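Local coordinates for pectate lyase (Paenibacillus sp. 0602, PDB 5GT5), which cleaves polygalacturonate, and probably partly methylated pectins, by elimination that is probably endo-acting and calcium-dependent, at residues 155-160 with 178-183. The protein carries 1 engineered substitution. Residues are numbered along the deposited sequence; the frame is centred on the assembly and turned at random.
Sequences TLEESS and DSKKGT
Strands 155-157 and 178-180 pair in parallel, their axes 14° apart, with Thr155 set against Asp178, Leu156 against Ser179 and Glu157 against Lys180. Leu156 bridges two partners: its N donates to Asp178 O at 2.8 Å, and its O accepts from Lys180 N at 2.7 Å. Beyond the strands both segments turn; Lys180 to Thr183 forms a type I' turn, in which Lys180 O accepts from both Thr183 N and Thr183 OG1. That hydroxyl, its proton spent in a 2.8 Å bond to Lys180 O, in turn accepts from Ser159 N at 3.2 Å along a nearly straight path (169°), so one side chain ties the turn to the facing loop. A water donates to Ser159 O and, weakly, to Gly182 O.

On the face carrying Thr155, Glu157 and Lys180, the last two side chains run alongside each other, pointing the same way. Lys180, extended, passes its CD 3.9 Å from Thr155 CG2, and a water links Glu157 OE2 to Lys180 NZ. Glu158, bent at chi2 (-97°), and Lys181, bent at chi3, bring Glu158 OE1 and Lys181 NZ to a 3.2 Å salt bridge. Leu156, turned to the other face, meets Thr183 CG2 of the following loop with its CB at 4.0 Å, and Val186 packs against Leu156.

Asp178, hydrogen-bonded through OD1 to Leu248 N, lies close to Asp152 and Asp174; the three probably bind calcium. Neighbouring coils whose strands pair in parallel and in register, with a turn leading into the next strand, are characteristic of the right-handed parallel beta-helix of polysaccharide lyase family 1.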
loop_
_atom_site.group_PDB
_atom_site.type_symbol
_atom_site.label_atom_id
_atom_site.label_comp_id
_atom_site.label_asym_id
_atom_site.label_seq_id
_atom_site.Cartn_x
_atom_site.Cartn_y
_atom_site.Cartn_z
ATOM N N THR A 155 -8.207 -14.313 -7.846
ATOM C CA THR A 155 -8.019 -14.313 -6.385
ATOM C C THR A 155 -6.901 -13.358 -6.105
ATOM O O THR A 155 -5.835 -13.407 -6.754
ATOM C CB THR A 155 -7.674 -15.693 -5.847
ATOM O OG1 THR A 155 -8.731 -16.605 -6.208
ATOM C CG2 THR A 155 -7.601 -15.696 -4.350
ATOM N N LEU A 156 -7.126 -12.474 -5.147
ATOM C CA LEU A 156 -6.102 -11.533 -4.722
ATOM C C LEU A 156 -5.647 -11.934 -3.321
ATOM O O LEU A 156 -6.465 -12.094 -2.416
ATOM C CB LEU A 156 -6.665 -10.122 -4.699
ATOM C CG LEU A 156 -7.462 -9.710 -5.945
ATOM C CD1 LEU A 156 -8.046 -8.326 -5.721
ATOM C CD2 LEU A 156 -6.570 -9.721 -7.174
ATOM N N GLU A 157 -4.336 -12.072 -3.117
ATOM C CA GLU A 157 -3.807 -12.485 -1.811
ATOM C C GLU A 157 -2.635 -11.639 -1.402
ATOM O O GLU A 157 -1.705 -11.434 -2.199
ATOM C CB GLU A 157 -3.363 -13.954 -1.803
ATOM C CG GLU A 157 -4.523 -14.937 -1.985
ATOM C CD GLU A 157 -4.090 -16.390 -1.981
ATOM O OE1 GLU A 157 -2.954 -16.660 -1.568
ATOM O OE2 GLU A 157 -4.890 -17.265 -2.390
ATOM N N GLU A 158 -2.662 -11.179 -0.149
ATOM C CA GLU A 158 -1.579 -10.338 0.423
ATOM C C GLU A 158 -1.037 -9.301 -0.542
ATOM O O GLU A 158 0.181 -9.097 -0.655
ATOM C CB GLU A 158 -0.458 -11.179 1.033
ATOM C CG GLU A 158 0.335 -12.012 0.118
ATOM C CD GLU A 158 -0.153 -13.428 0.068
ATOM O OE1 GLU A 158 -0.851 -13.851 1.015
ATOM O OE2 GLU A 158 0.198 -14.132 -0.904
ATOM N N SER A 159 -1.963 -8.622 -1.211
ATOM C CA SER A 159 -1.660 -7.609 -2.225
ATOM C C SER A 159 -2.219 -6.245 -1.808
ATOM O O SER A 159 -2.975 -6.125 -0.819
ATOM C CB SER A 159 -2.200 -8.057 -3.587
ATOM O OG SER A 159 -1.449 -9.191 -4.058
ATOM N N SER A 160 -1.827 -5.197 -2.528
ATOM C CA SER A 160 -2.179 -3.823 -2.178
ATOM C C SER A 160 -2.330 -3.004 -3.433
ATOM O O SER A 160 -1.343 -2.847 -4.166
ATOM C CB SER A 160 -1.064 -3.218 -1.315
ATOM O OG SER A 160 -1.358 -1.877 -0.927
ATOM N N ASP A 178 -12.223 -12.850 -5.708
ATOM C CA ASP A 178 -12.092 -13.022 -4.264
ATOM C C ASP A 178 -10.884 -12.268 -3.794
ATOM O O ASP A 178 -9.880 -12.124 -4.527
ATOM C CB ASP A 178 -11.927 -14.481 -3.921
ATOM C CG ASP A 178 -13.175 -15.307 -4.215
ATOM O OD1 ASP A 178 -14.277 -14.746 -4.360
ATOM O OD2 ASP A 178 -13.047 -16.559 -4.292
ATOM N N SER A 179 -10.954 -11.776 -2.569
ATOM C CA SER A 179 -9.867 -10.978 -2.017
ATOM C C SER A 179 -9.556 -11.520 -0.641
ATOM O O SER A 179 -10.462 -11.588 0.206
ATOM C CB SER A 179 -10.274 -9.514 -1.993
ATOM O OG SER A 179 -9.158 -8.712 -1.644
ATOM N N LYS A 180 -8.305 -11.895 -0.391
ATOM C CA LYS A 180 -7.941 -12.696 0.758
ATOM C C LYS A 180 -6.622 -12.237 1.392
ATOM O O LYS A 180 -5.833 -11.465 0.795
ATOM C CB LYS A 180 -7.763 -14.166 0.314
ATOM C CG LYS A 180 -8.969 -14.843 -0.319
ATOM C CD LYS A 180 -8.576 -16.282 -0.654
ATOM C CE LYS A 180 -9.720 -17.050 -1.291
ATOM N NZ LYS A 180 -9.290 -18.460 -1.578
ATOM N N LYS A 181 -6.369 -12.763 2.583
ATOM C CA LYS A 181 -5.087 -12.597 3.252
ATOM C C LYS A 181 -4.686 -11.125 3.338
ATOM O O LYS A 181 -3.567 -10.736 2.983
ATOM C CB LYS A 181 -4.034 -13.469 2.587
ATOM C CG LYS A 181 -4.398 -14.956 2.690
ATOM C CD LYS A 181 -3.334 -15.840 2.075
ATOM C CE LYS A 181 -2.104 -15.959 2.968
ATOM N NZ LYS A 181 -1.021 -16.784 2.334
ATOM N N GLY A 182 -5.625 -10.313 3.823
ATOM C CA GLY A 182 -5.328 -8.933 4.143
ATOM C C GLY A 182 -5.183 -8.012 2.949
ATOM O O GLY A 182 -4.713 -6.891 3.107
ATOM N N THR A 183 -5.562 -8.468 1.764
ATOM C CA THR A 183 -5.482 -7.604 0.590
ATOM C C THR A 183 -6.309 -6.325 0.776
ATOM O O THR A 183 -7.475 -6.361 1.159
ATOM C CB THR A 183 -5.972 -8.332 -0.672
ATOM O OG1 THR A 183 -5.053 -9.395 -0.970
ATOM C CG2 THR A 183 -6.048 -7.387 -1.872
HETATM O O HOH W 1 -6.755 -19.041 -2.034
HETATM O O HOH W 2 -2.190 -7.275 1.791
#